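PDB 6WPX: BlEst2 from Bacillus licheniformis, which probably hydrolyses ester bonds as a lipase of the alpha/beta-hydrolase clan, and is captured here in its propeptide form, whose C-terminal domain is autoinhibitory. Local coordinates for residues Ser410-Arg415 against Lys424-Pro429; Ala157-Ala162 against Ser448-Leu453; Thr181-Ser186 against Ser470-Asp475. All blocks are in the same frame, centred on the assembly; numbering follows the deposited sequence.

In the fold
Three contacts show how a C-terminal antiparallel sheet is built and then applied to the alpha/beta part. Interaction 1 is internal to the sheet, pairing its edge strand 420-431 with strand 407-417. In interaction 2 a loop between helices 152-157 and 163-169 lies on strand 445-456, and in interaction 3 helix 181-191 meets strand 462-473. The centres of interactions 1 and 2, which touch, are about 8 Å apart; the centre of interaction 3 lies about 16 Å from that of interaction 2 and about 19 Å from that of interaction 1. Along the chain interactions 2 and 3 cross, and each encloses interaction 1. Two neighbouring strands thus each meet a different early segment, consistent with a C-terminal domain that autoinhibits the alpha/beta part.

Interaction 1. Residues Ser410-Arg415 against Lys424-Pro429; sequences SVRSIR and KKSLKP
The guanidinium of Arg412 is the flat group here, and Ser426 sits over one of its faces, with OG 4.0 Å above the plane and close to its centre. The two residues belong to facing strands of a beta hairpin, 407-417 and 420-431, whose short segments run antiparallel at 171°. Arg412 starts with CG beside its backbone N (chi1 -81°) and then extends from CG to NE, a course that lifts the guanidinium off the sheet and back along the strand, over the Ser426 hydroxyl. Its side chain also touches Asn160 and Trp161, so that Ser426 on the edge strand and the loop from the alpha/beta part meet the same arginine.

On the face of the sheet that carries Arg412 and Ser426, Ile414 and Lys424 form a non-hydrogen-bonded pair. Their side chains lie side by side and point the same way, and Ile414 CG1 approaches Lys424 CE at 3.8 Å; the methylenes of the lysine thus provide an apolar flank for the buried isoleucine. The other face carries Ser413 and Lys425, a hydrogen-bonded pair. Ser413 N to Lys425 O and Lys425 N to Ser413 O are both 2.9 Å, two fairly straight bonds whose donors are tilted out of the carbonyl planes. Ser413 OG rests 3.4 Å from Lys425 CB, while the extended lysine chain leads its ammonium away from strand 407-417.

Farther along, the bond from Leu427 N to Val411 O is short, 2.7 Å, but bent at the hydrogen (150°). Next to it, a water rather than a direct bond joins the backbones, although Ser410 CB still packs against Pro429: the water accepts from Val411 N at 2.9 Å and donates to Lys428 O at 2.7 Å.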
loop_
_atom_site.group_PDB
_atom_site.type_symbol
_atom_site.label_atom_id
_atom_site.label_comp_id
_atom_site.label_asym_id
_atom_site.label_seq_id
_atom_site.Cartn_x
_atom_site.Cartn_y
_atom_site.Cartn_z
ATOM N N SER A 410 16.640 7.984 16.923
ATOM C CA SER A 410 17.115 6.619 17.183
ATOM C C SER A 410 16.721 5.768 15.970
ATOM O O SER A 410 15.611 5.907 15.447
ATOM C CB SER A 410 16.548 6.073 18.490
ATOM O OG SER A 410 15.136 5.978 18.424
ATOM N N VAL A 411 17.653 4.980 15.455
ATOM C CA VAL A 411 17.448 4.174 14.258
ATOM C C VAL A 411 17.288 2.674 14.548
ATOM O O VAL A 411 18.098 2.102 15.275
ATOM C CB VAL A 411 18.592 4.450 13.248
ATOM C CG1 VAL A 411 18.495 3.544 12.021
ATOM C CG2 VAL A 411 18.593 5.914 12.829
ATOM N N ARG A 412 16.244 2.058 13.973
ATOM C CA ARG A 412 15.950 0.620 13.991
ATOM C C ARG A 412 15.852 0.240 12.522
ATOM O O ARG A 412 15.243 0.976 11.749
ATOM C CB ARG A 412 14.633 0.307 14.708
ATOM C CG ARG A 412 14.782 0.267 16.217
ATOM C CD ARG A 412 13.443 0.344 16.939
ATOM N NE ARG A 412 13.670 0.696 18.336
ATOM C CZ ARG A 412 13.772 -0.185 19.322
ATOM N NH1 ARG A 412 14.061 0.221 20.552
ATOM N NH2 ARG A 412 13.592 -1.479 19.087
ATOM N N SER A 413 16.532 -0.830 12.112
ATOM C CA SER A 413 16.500 -1.213 10.711
ATOM C C SER A 413 16.472 -2.726 10.503
ATOM O O SER A 413 16.837 -3.497 11.398
ATOM C CB SER A 413 17.668 -0.583 9.953
ATOM O OG SER A 413 18.883 -1.058 10.502
ATOM N N ILE A 414 15.967 -3.142 9.331
ATOM C CA ILE A 414 15.955 -4.536 8.884
ATOM C C ILE A 414 16.431 -4.537 7.442
ATOM O O ILE A 414 15.947 -3.741 6.633
ATOM C CB ILE A 414 14.589 -5.297 8.992
ATOM C CG1 ILE A 414 13.972 -5.218 10.392
ATOM C CG2 ILE A 414 14.753 -6.769 8.581
ATOM C CD1 ILE A 414 12.409 -5.525 10.440
ATOM N N ARG A 415 17.371 -5.435 7.129
ATOM C CA ARG A 415 17.831 -5.664 5.776
ATOM C C ARG A 415 17.407 -7.088 5.411
ATOM O O ARG A 415 17.701 -8.038 6.136
ATOM C CB ARG A 415 19.349 -5.457 5.622
ATOM C CG ARG A 415 19.789 -5.550 4.158
ATOM C CD ARG A 415 21.288 -5.458 3.987
ATOM N NE ARG A 415 22.016 -6.389 4.852
ATOM C CZ ARG A 415 22.347 -7.625 4.502
ATOM N NH1 ARG A 415 22.039 -8.087 3.299
ATOM N NH2 ARG A 415 22.996 -8.410 5.353
ATOM N N LYS A 424 19.224 -7.327 11.322
ATOM C CA LYS A 424 18.374 -6.415 12.073
ATOM C C LYS A 424 19.284 -5.617 13.003
ATOM O O LYS A 424 20.187 -6.195 13.615
ATOM C CB LYS A 424 17.291 -7.192 12.843
ATOM C CG LYS A 424 16.266 -6.325 13.560
ATOM C CD LYS A 424 15.243 -7.173 14.289
ATOM C CE LYS A 424 13.844 -6.843 13.840
ATOM N NZ LYS A 424 12.884 -7.940 14.140
ATOM N N LYS A 425 19.088 -4.281 13.049
ATOM C CA LYS A 425 19.912 -3.369 13.856
ATOM C C LYS A 425 19.066 -2.425 14.681
ATOM O O LYS A 425 17.968 -2.029 14.264
ATOM C CB LYS A 425 20.786 -2.485 12.956
ATOM C CG LYS A 425 21.944 -3.127 12.237
ATOM C CD LYS A 425 22.578 -2.051 11.356
ATOM C CE LYS A 425 23.771 -2.523 10.573
ATOM N NZ LYS A 425 24.317 -1.442 9.715
ATOM N N SER A 426 19.632 -2.003 15.824
ATOM C CA SER A 426 19.030 -1.004 16.689
ATOM C C SER A 426 20.161 -0.071 17.143
ATOM O O SER A 426 21.224 -0.565 17.544
ATOM C CB SER A 426 18.356 -1.658 17.893
ATOM O OG SER A 426 17.667 -0.661 18.632
ATOM N N LEU A 427 19.963 1.257 17.031
ATOM C CA LEU A 427 20.971 2.244 17.424
ATOM C C LEU A 427 20.385 3.200 18.451
ATOM O O LEU A 427 19.251 3.669 18.288
ATOM C CB LEU A 427 21.511 3.073 16.246
ATOM C CG LEU A 427 22.040 2.464 14.946
ATOM C CD1 LEU A 427 22.954 3.441 14.246
ATOM C CD2 LEU A 427 22.843 1.238 15.152
ATOM N N LYS A 428 21.182 3.525 19.481
ATOM C CA LYS A 428 20.787 4.436 20.547
ATOM C C LYS A 428 20.464 5.840 19.996
ATOM O O LYS A 428 20.992 6.190 18.925
ATOM C CB LYS A 428 21.842 4.490 21.674
ATOM C CG LYS A 428 23.104 5.295 21.367
ATOM C CD LYS A 428 23.895 5.615 22.651
ATOM C CE LYS A 428 25.270 6.183 22.363
ATOM N NZ LYS A 428 25.203 7.465 21.598
ATOM N N PRO A 429 19.642 6.652 20.718
ATOM C CA PRO A 429 19.331 8.008 20.223
ATOM C C PRO A 429 20.564 8.889 20.107
ATOM O O PRO A 429 21.500 8.767 20.886
ATOM C CB PRO A 429 18.363 8.566 21.278
ATOM C CG PRO A 429 17.803 7.366 21.963
ATOM C CD PRO A 429 18.940 6.387 21.991
HETATM O O HOH W 1 20.121 6.126 16.329
#

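Interaction 2. Residues Ala157-Ala162 against Ser448-Leu453; sequences AYSNWA and SVTIDL
Trp161 reaches Thr450 and Asp452 of strand 445-456, in the C-terminal antiparallel sheet, with the pyrrole side of its indole, from a loop joining helices 152-157 and 163-169. Beyond CB, the first torsion (chi1 -66°) sets CG beside the backbone N and turns the pyrrole side to the strand, where CD1 meets the methyl CG2 of Thr450 at 3.6 Å. The next atom, NE1, donates to Asp452 OD2 at 2.9 Å, a bond bent only a little from straight (162°). The acceptor lies practically in the indole plane and offers its syn lone pair, with the carboxylate turned 74° from the ring. Farther out CE2 and CZ2 pass the same oxygen, and the side chain also packs on Ile292 and Arg293. Arg293 pairs with the other carboxylate oxygen, OD1, which Thr466 also binds. A leucine in place of Trp161 would probably leave OD2 without its indole donor and open a gap beside the Thr450 methyl.

The hydroxyls of the strand are joined to the loop largely through water. One water donates to Ser159 OG, which is itself bonded to Leu156 O, accepts from Trp161 N and bonds Thr450 OG1; a second accepts from Asn160 N, donates to Asn160 OD1 at 2.7 Å, and bonds Ser448 OG and Thr450 OG1.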
loop_
_atom_site.group_PDB
_atom_site.type_symbol
_atom_site.label_atom_id
_atom_site.label_comp_id
_atom_site.label_asym_id
_atom_site.label_seq_id
_atom_site.Cartn_x
_atom_site.Cartn_y
_atom_site.Cartn_z
ATOM N N ALA A 157 4.378 -2.730 6.989
ATOM C CA ALA A 157 4.358 -4.157 7.340
ATOM C C ALA A 157 5.767 -4.762 7.501
ATOM O O ALA A 157 5.951 -5.690 8.282
ATOM C CB ALA A 157 3.607 -4.941 6.279
ATOM N N TYR A 158 6.727 -4.292 6.702
ATOM C CA TYR A 158 8.099 -4.782 6.713
ATOM C C TYR A 158 9.025 -3.992 7.650
ATOM O O TYR A 158 10.217 -4.278 7.720
ATOM C CB TYR A 158 8.645 -4.818 5.279
ATOM C CG TYR A 158 8.204 -6.075 4.583
ATOM C CD1 TYR A 158 6.921 -6.183 4.044
ATOM C CD2 TYR A 158 9.024 -7.206 4.556
ATOM C CE1 TYR A 158 6.476 -7.371 3.469
ATOM C CE2 TYR A 158 8.580 -8.406 3.995
ATOM C CZ TYR A 158 7.308 -8.477 3.447
ATOM O OH TYR A 158 6.874 -9.638 2.875
ATOM N N SER A 159 8.477 -3.044 8.397
ATOM C CA SER A 159 9.281 -2.201 9.294
ATOM C C SER A 159 9.494 -2.830 10.658
ATOM O O SER A 159 8.809 -3.789 11.012
ATOM C CB SER A 159 8.688 -0.798 9.401
ATOM O OG SER A 159 7.520 -0.809 10.208
ATOM N N ASN A 160 10.498 -2.337 11.399
ATOM C CA ASN A 160 10.846 -2.871 12.711
ATOM C C ASN A 160 9.683 -2.956 13.680
ATOM O O ASN A 160 9.484 -4.012 14.250
ATOM C CB ASN A 160 12.016 -2.076 13.334
ATOM C CG ASN A 160 13.317 -2.394 12.655
ATOM O OD1 ASN A 160 13.528 -2.031 11.502
ATOM N ND2 ASN A 160 14.193 -3.111 13.333
ATOM N N TRP A 161 8.934 -1.868 13.883
ATOM C CA TRP A 161 7.832 -1.908 14.863
ATOM C C TRP A 161 6.737 -2.900 14.510
ATOM O O TRP A 161 6.104 -3.419 15.413
ATOM C CB TRP A 161 7.230 -0.524 15.139
ATOM C CG TRP A 161 8.151 0.452 15.822
ATOM C CD1 TRP A 161 8.515 1.691 15.371
ATOM C CD2 TRP A 161 8.751 0.305 17.124
ATOM N NE1 TRP A 161 9.346 2.302 16.285
ATOM C CE2 TRP A 161 9.513 1.470 17.367
ATOM C CE3 TRP A 161 8.767 -0.726 18.081
ATOM C CZ2 TRP A 161 10.249 1.647 18.537
ATOM C CZ3 TRP A 161 9.508 -0.551 19.236
ATOM C CH2 TRP A 161 10.236 0.624 19.455
ATOM N N ALA A 162 6.524 -3.174 13.200
ATOM C CA ALA A 162 5.487 -4.087 12.691
ATOM C C ALA A 162 5.896 -5.558 12.712
ATOM O O ALA A 162 5.084 -6.397 12.351
ATOM C CB ALA A 162 5.118 -3.689 11.265
ATOM N N SER A 448 14.426 -1.642 5.437
ATOM C CA SER A 448 13.360 -0.902 6.057
ATOM C C SER A 448 14.036 -0.166 7.204
ATOM O O SER A 448 14.677 -0.793 8.026
ATOM C CB SER A 448 12.234 -1.794 6.546
ATOM O OG SER A 448 11.336 -0.908 7.187
ATOM N N VAL A 449 13.974 1.168 7.205
ATOM C CA VAL A 449 14.593 1.971 8.233
ATOM C C VAL A 449 13.542 2.736 8.980
ATOM O O VAL A 449 12.737 3.428 8.379
ATOM C CB VAL A 449 15.728 2.882 7.691
ATOM C CG1 VAL A 449 16.492 3.533 8.839
ATOM C CG2 VAL A 449 16.688 2.090 6.801
ATOM N N THR A 450 13.535 2.572 10.301
ATOM C CA THR A 450 12.638 3.278 11.206
ATOM C C THR A 450 13.458 4.299 11.968
ATOM O O THR A 450 14.362 3.927 12.706
ATOM C CB THR A 450 11.914 2.310 12.142
ATOM O OG1 THR A 450 11.069 1.465 11.370
ATOM C CG2 THR A 450 11.044 3.035 13.139
ATOM N N ILE A 451 13.125 5.582 11.819
ATOM C CA ILE A 451 13.811 6.672 12.507
ATOM C C ILE A 451 12.833 7.291 13.480
ATOM O O ILE A 451 11.839 7.891 13.061
ATOM C CB ILE A 451 14.415 7.728 11.523
ATOM C CG1 ILE A 451 15.390 7.078 10.504
ATOM C CG2 ILE A 451 15.108 8.880 12.295
ATOM C CD1 ILE A 451 14.801 6.998 9.124
ATOM N N ASP A 452 13.090 7.116 14.777
ATOM C CA ASP A 452 12.234 7.708 15.805
ATOM C C ASP A 452 12.792 9.047 16.237
ATOM O O ASP A 452 13.902 9.118 16.777
ATOM C CB ASP A 452 12.039 6.762 17.008
ATOM C CG ASP A 452 10.797 5.909 16.785
ATOM O OD1 ASP A 452 9.667 6.443 16.962
ATOM O OD2 ASP A 452 10.948 4.733 16.370
ATOM N N LEU A 453 12.024 10.103 15.965
ATOM C CA LEU A 453 12.345 11.480 16.288
ATOM C C LEU A 453 11.630 11.934 17.529
ATOM O O LEU A 453 10.440 11.678 17.695
ATOM C CB LEU A 453 11.952 12.416 15.134
ATOM C CG LEU A 453 12.640 12.243 13.784
ATOM C CD1 LEU A 453 12.138 13.285 12.816
ATOM C CD2 LEU A 453 14.159 12.417 13.899
HETATM O O HOH W 2 8.692 0.632 12.365
HETATM O O HOH W 3 12.030 -0.502 9.845
#

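Interaction 3. Residues Thr181-Ser186 against Ser470-Asp475; sequences TGFMKS and SIYVND
Tyr472 loses more surface to this contact than any other residue, and it does so by lying against the first turns of helix 181-191. CB itself lies 3.3 Å from Gly182 O, and with CG anti to the backbone N (chi1 178°) the ring is laid alongside the helix. Ser186, one turn on, meets the ring obliquely: its OG is 3.4 Å from Tyr472 CD2. From Phe183 the ring receives an edge. The two aromatics form an edge-to-face pair, with centroids 5.9 Å apart and planes at 65°, while Met446 touches both and Phe480 packs on the tyrosine.

Ser470 and Gly182 follow, with nearly equal buried surface. With no side chain on the glycine, helix and strand backbones come close, Gly182 CA to Ile471 CA at 4.4 Å. Gly182 N, in the first turn, donates to Ser470 OG at 3.0 Å, so a strand hydroxyl takes up an amide at the helix start. Asp155 also lies here, accepting a hydrogen bond from Thr181 OG1 and a weak one from Ser470 OG. A water adds a bridge, donating to Thr181 OG1 and, at 2.7 Å, to Ser470 O.

The local axes cross at -44°. This is helix-on-sheet packing between domains, in which a helix from the alpha/beta-hydrolase part lies on the antiparallel C-terminal sheet.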
loop_
_atom_site.group_PDB
_atom_site.type_symbol
_atom_site.label_atom_id
_atom_site.label_comp_id
_atom_site.label_asym_id
_atom_site.label_seq_id
_atom_site.Cartn_x
_atom_site.Cartn_y
_atom_site.Cartn_z
ATOM N N THR A 181 7.851 0.140 -1.461
ATOM C CA THR A 181 8.129 1.242 -2.396
ATOM C C THR A 181 9.567 1.224 -2.908
ATOM O O THR A 181 9.812 1.630 -4.040
ATOM C CB THR A 181 7.742 2.605 -1.811
ATOM O OG1 THR A 181 8.486 2.826 -0.620
ATOM C CG2 THR A 181 6.264 2.723 -1.536
ATOM N N GLY A 182 10.502 0.757 -2.084
ATOM C CA GLY A 182 11.899 0.661 -2.502
ATOM C C GLY A 182 12.044 -0.364 -3.611
ATOM O O GLY A 182 12.724 -0.116 -4.605
ATOM N N PHE A 183 11.395 -1.533 -3.434
ATOM C CA PHE A 183 11.399 -2.643 -4.404
ATOM C C PHE A 183 10.686 -2.190 -5.681
ATOM O O PHE A 183 11.180 -2.437 -6.776
ATOM C CB PHE A 183 10.645 -3.851 -3.811
ATOM C CG PHE A 183 10.865 -5.152 -4.541
ATOM C CD1 PHE A 183 10.113 -5.474 -5.665
ATOM C CD2 PHE A 183 11.840 -6.055 -4.115
ATOM C CE1 PHE A 183 10.315 -6.686 -6.339
ATOM C CE2 PHE A 183 12.031 -7.272 -4.782
ATOM C CZ PHE A 183 11.252 -7.583 -5.883
ATOM N N MET A 184 9.534 -1.517 -5.540
ATOM C CA MET A 184 8.815 -1.030 -6.708
ATOM C C MET A 184 9.564 0.074 -7.424
ATOM O O MET A 184 9.457 0.144 -8.637
ATOM C CB MET A 184 7.370 -0.636 -6.368
ATOM C CG MET A 184 6.462 -1.851 -6.116
ATOM S SD MET A 184 6.434 -3.061 -7.458
ATOM C CE MET A 184 5.859 -2.060 -8.826
ATOM N N LYS A 185 10.384 0.892 -6.710
ATOM C CA LYS A 185 11.184 1.939 -7.375
ATOM C C LYS A 185 12.182 1.288 -8.340
ATOM O O LYS A 185 12.339 1.744 -9.471
ATOM C CB LYS A 185 11.898 2.839 -6.348
ATOM C CG LYS A 185 12.750 3.968 -6.960
ATOM C CD LYS A 185 11.931 5.185 -7.335
ATOM C CE LYS A 185 12.741 6.280 -7.992
ATOM N NZ LYS A 185 13.436 7.132 -6.999
ATOM N N SER A 186 12.810 0.195 -7.892
ATOM C CA SER A 186 13.746 -0.600 -8.679
ATOM C C SER A 186 12.978 -1.278 -9.843
ATOM O O SER A 186 13.439 -1.214 -10.976
ATOM C CB SER A 186 14.409 -1.635 -7.788
ATOM O OG SER A 186 15.214 -2.543 -8.518
ATOM N N SER A 470 11.939 3.001 2.998
ATOM C CA SER A 470 12.013 1.769 2.232
ATOM C C SER A 470 13.040 1.960 1.139
ATOM O O SER A 470 12.859 2.803 0.272
ATOM C CB SER A 470 10.653 1.449 1.617
ATOM O OG SER A 470 10.697 0.233 0.892
ATOM N N ILE A 471 14.122 1.200 1.188
ATOM C CA ILE A 471 15.233 1.348 0.237
ATOM C C ILE A 471 15.655 0.025 -0.340
ATOM O O ILE A 471 15.982 -0.893 0.401
ATOM C CB ILE A 471 16.457 2.093 0.884
ATOM C CG1 ILE A 471 16.034 3.440 1.526
ATOM C CG2 ILE A 471 17.614 2.299 -0.136
ATOM C CD1 ILE A 471 16.992 4.058 2.494
ATOM N N TYR A 472 15.709 -0.062 -1.674
ATOM C CA TYR A 472 16.224 -1.273 -2.297
ATOM C C TYR A 472 17.624 -0.947 -2.776
ATOM O O TYR A 472 17.840 0.115 -3.351
ATOM C CB TYR A 472 15.347 -1.757 -3.459
ATOM C CG TYR A 472 15.909 -2.982 -4.148
ATOM C CD1 TYR A 472 15.874 -4.229 -3.533
ATOM C CD2 TYR A 472 16.524 -2.886 -5.395
ATOM C CE1 TYR A 472 16.422 -5.354 -4.147
ATOM C CE2 TYR A 472 17.048 -4.010 -6.032
ATOM C CZ TYR A 472 16.990 -5.242 -5.406
ATOM O OH TYR A 472 17.531 -6.346 -6.018
ATOM N N VAL A 473 18.572 -1.851 -2.548
ATOM C CA VAL A 473 19.961 -1.680 -2.985
ATOM C C VAL A 473 20.296 -2.900 -3.837
ATOM O O VAL A 473 20.165 -4.031 -3.361
ATOM C CB VAL A 473 20.950 -1.452 -1.808
ATOM C CG1 VAL A 473 22.393 -1.300 -2.305
ATOM C CG2 VAL A 473 20.550 -0.231 -0.983
ATOM N N ASN A 474 20.636 -2.675 -5.124
ATOM C CA ASN A 474 20.942 -3.760 -6.056
ATOM C C ASN A 474 22.402 -4.215 -5.944
ATOM O O ASN A 474 23.148 -3.672 -5.126
ATOM C CB ASN A 474 20.563 -3.378 -7.510
ATOM C CG ASN A 474 21.336 -2.225 -8.127
ATOM O OD1 ASN A 474 22.448 -1.857 -7.713
ATOM N ND2 ASN A 474 20.762 -1.633 -9.159
ATOM N N ASP A 475 22.808 -5.185 -6.787
ATOM C CA ASP A 475 24.168 -5.744 -6.868
ATOM C C ASP A 475 25.268 -4.683 -7.103
ATOM O O ASP A 475 26.371 -4.845 -6.588
ATOM C CB ASP A 475 24.236 -6.852 -7.944
ATOM C CG ASP A 475 23.985 -6.380 -9.376
ATOM O OD1 ASP A 475 22.818 -6.014 -9.696
ATOM O OD2 ASP A 475 24.946 -6.401 -10.185
HETATM O O HOH W 4 10.736 4.187 -0.737
#